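Local coordinates for protein acidocalcisomal pyrophosphatase (Trypanosoma cruzi, PDB 5CUV) that probably hydrolyses inorganic diphosphate to phosphate, with magnesium ions as cofactor, at residues Ser121-Ile126 against Phe132-Ala137. Numbering follows the deposited sequence.
Sequences SEINAI and FEKFWA
Ile123, at the C-terminal end of helix 113-123, packs against the first turn of helix 132-141, where it meets Lys134. Both methyl ends of the isoleucine take part. CD1 lies against the Lys134 peptide group, 3.7 Å from Lys134 C, while CG2 touches Lys134 CB at 4.0 Å. With CG2 anti to the backbone N and CG1 anti to the carbonyl carbon (chi1 -47°), this rotamer sets CG2 against the lysine CB and CD1 against the neighbouring backbone carbonyl group. No hydrogen bond joins the segments, and the CA atoms of Ile123 and Lys134 are 6.6 Å apart. Asn124, with positive phi (38°), ends the helical course, and the chain then passes through the short strand 129-130 into the second helix. This helix-loop-helix, whose strand pairs antiparallel with 95-96 of a preceding helix-loop-helix, is consistent with the second half of an EF-hand pair in an N-terminal region remote from the magnesium site. Phe135 extends the packed side: its CB points away from Ile123, and its ring goes to Ile100, Met103 and Cys104 of helix 97-106, while Trp138 covers Ile123 further along helix 132-141. The opposite character appears along Lys134, which is exposed. Beyond CG, which is 4.2 Å from Ile123 CG2, its chain bends at chi2 (-42°) and runs on alongside Ile123 toward the outside, carrying the ammonium group beyond the apolar contact.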
loop_
_atom_site.group_PDB
_atom_site.type_symbol
_atom_site.label_atom_id
_atom_site.label_comp_id
_atom_site.label_asym_id
_atom_site.label_seq_id
_atom_site.Cartn_x
_atom_site.Cartn_y
_atom_site.Cartn_z
ATOM N N SER A 121 -31.799 -50.437 25.920
ATOM C CA SER A 121 -32.118 -51.786 25.466
ATOM C C SER A 121 -30.823 -52.580 25.194
ATOM O O SER A 121 -30.680 -53.716 25.624
ATOM C CB SER A 121 -32.956 -51.689 24.221
ATOM O OG SER A 121 -33.359 -52.967 23.838
ATOM N N GLU A 122 -29.878 -51.943 24.502
ATOM C CA GLU A 122 -28.567 -52.501 24.173
ATOM C C GLU A 122 -27.771 -52.861 25.405
ATOM O O GLU A 122 -27.192 -53.944 25.489
ATOM C CB GLU A 122 -27.723 -51.484 23.408
ATOM C CG GLU A 122 -28.220 -51.110 22.035
ATOM C CD GLU A 122 -28.076 -52.242 21.076
ATOM O OE1 GLU A 122 -26.907 -52.639 20.822
ATOM O OE2 GLU A 122 -29.131 -52.727 20.604
ATOM N N ILE A 123 -27.684 -51.922 26.338
ATOM C CA ILE A 123 -26.925 -52.179 27.548
ATOM C C ILE A 123 -27.743 -53.010 28.523
ATOM O O ILE A 123 -27.189 -53.713 29.377
ATOM C CB ILE A 123 -26.484 -50.884 28.241
ATOM C CG1 ILE A 123 -25.890 -49.923 27.219
ATOM C CG2 ILE A 123 -25.402 -51.204 29.276
ATOM C CD1 ILE A 123 -24.362 -50.072 27.050
ATOM N N ASN A 124 -29.055 -52.951 28.395
ATOM C CA ASN A 124 -29.895 -53.713 29.281
ATOM C C ASN A 124 -29.306 -53.720 30.704
ATOM O O ASN A 124 -28.955 -54.769 31.242
ATOM C CB ASN A 124 -30.030 -55.134 28.732
ATOM C CG ASN A 124 -31.052 -55.971 29.496
ATOM O OD1 ASN A 124 -32.076 -55.451 30.015
ATOM N ND2 ASN A 124 -30.798 -57.278 29.552
ATOM N N ALA A 125 -29.170 -52.533 31.291
ATOM C CA ALA A 125 -28.639 -52.396 32.649
ATOM C C ALA A 125 -29.804 -52.132 33.642
ATOM O O ALA A 125 -30.077 -50.989 34.041
ATOM C CB ALA A 125 -27.649 -51.259 32.682
ATOM N N ILE A 126 -30.478 -53.207 34.031
ATOM C CA ILE A 126 -31.627 -53.145 34.914
ATOM C C ILE A 126 -31.538 -52.107 36.045
ATOM O O ILE A 126 -32.536 -51.463 36.370
ATOM C CB ILE A 126 -31.883 -54.513 35.490
ATOM C CG1 ILE A 126 -33.374 -54.790 35.576
ATOM C CG2 ILE A 126 -31.205 -54.623 36.846
ATOM C CD1 ILE A 126 -33.687 -56.013 36.452
ATOM N N PHE A 132 -17.947 -48.547 31.907
ATOM C CA PHE A 132 -17.233 -48.047 30.753
ATOM C C PHE A 132 -17.231 -49.138 29.680
ATOM O O PHE A 132 -17.719 -48.916 28.552
ATOM C CB PHE A 132 -15.793 -47.656 31.117
ATOM C CG PHE A 132 -15.005 -47.157 29.954
ATOM C CD1 PHE A 132 -15.513 -46.153 29.141
ATOM C CD2 PHE A 132 -13.857 -47.809 29.548
ATOM C CE1 PHE A 132 -14.902 -45.830 27.931
ATOM C CE2 PHE A 132 -13.249 -47.489 28.343
ATOM C CZ PHE A 132 -13.780 -46.501 27.537
ATOM N N GLU A 133 -16.714 -50.316 30.020
ATOM C CA GLU A 133 -16.667 -51.391 29.038
ATOM C C GLU A 133 -17.979 -51.569 28.323
ATOM O O GLU A 133 -17.996 -51.771 27.103
ATOM C CB GLU A 133 -16.296 -52.729 29.668
ATOM C CG GLU A 133 -14.803 -52.953 29.911
ATOM C CD GLU A 133 -13.936 -52.561 28.714
ATOM O OE1 GLU A 133 -14.378 -52.716 27.536
ATOM O OE2 GLU A 133 -12.804 -52.094 28.972
ATOM N N LYS A 134 -19.082 -51.520 29.068
ATOM C CA LYS A 134 -20.381 -51.692 28.436
ATOM C C LYS A 134 -20.684 -50.475 27.597
ATOM O O LYS A 134 -21.340 -50.587 26.563
ATOM C CB LYS A 134 -21.500 -51.895 29.467
ATOM C CG LYS A 134 -21.846 -53.364 29.768
ATOM C CD LYS A 134 -21.885 -54.273 28.488
ATOM C CE LYS A 134 -22.647 -55.589 28.751
ATOM N NZ LYS A 134 -22.726 -55.827 30.228
ATOM N N PHE A 135 -20.223 -49.308 28.048
ATOM C CA PHE A 135 -20.457 -48.088 27.297
ATOM C C PHE A 135 -19.690 -48.192 26.012
ATOM O O PHE A 135 -20.271 -48.195 24.924
ATOM C CB PHE A 135 -19.981 -46.860 28.080
ATOM C CG PHE A 135 -19.995 -45.578 27.282
ATOM C CD1 PHE A 135 -21.200 -45.029 26.831
ATOM C CD2 PHE A 135 -18.781 -44.948 26.920
ATOM C CE1 PHE A 135 -21.204 -43.876 26.022
ATOM C CE2 PHE A 135 -18.778 -43.798 26.119
ATOM C CZ PHE A 135 -19.989 -43.265 25.670
ATOM N N TRP A 136 -18.372 -48.315 26.158
ATOM C CA TRP A 136 -17.481 -48.408 25.011
ATOM C C TRP A 136 -17.925 -49.487 24.037
ATOM O O TRP A 136 -17.856 -49.299 22.850
ATOM C CB TRP A 136 -16.030 -48.625 25.477
ATOM C CG TRP A 136 -15.041 -48.706 24.348
ATOM C CD1 TRP A 136 -14.255 -49.772 24.036
ATOM C CD2 TRP A 136 -14.788 -47.718 23.326
ATOM N NE1 TRP A 136 -13.532 -49.525 22.887
ATOM C CE2 TRP A 136 -13.837 -48.278 22.427
ATOM C CE3 TRP A 136 -15.272 -46.424 23.080
ATOM C CZ2 TRP A 136 -13.360 -47.592 21.302
ATOM C CZ3 TRP A 136 -14.799 -45.736 21.958
ATOM C CH2 TRP A 136 -13.847 -46.328 21.079
ATOM N N ALA A 137 -18.428 -50.604 24.535
ATOM C CA ALA A 137 -18.883 -51.687 23.655
ATOM C C ALA A 137 -20.075 -51.232 22.831
ATOM O O ALA A 137 -20.217 -51.553 21.646
ATOM C CB ALA A 137 -19.269 -52.888 24.477
#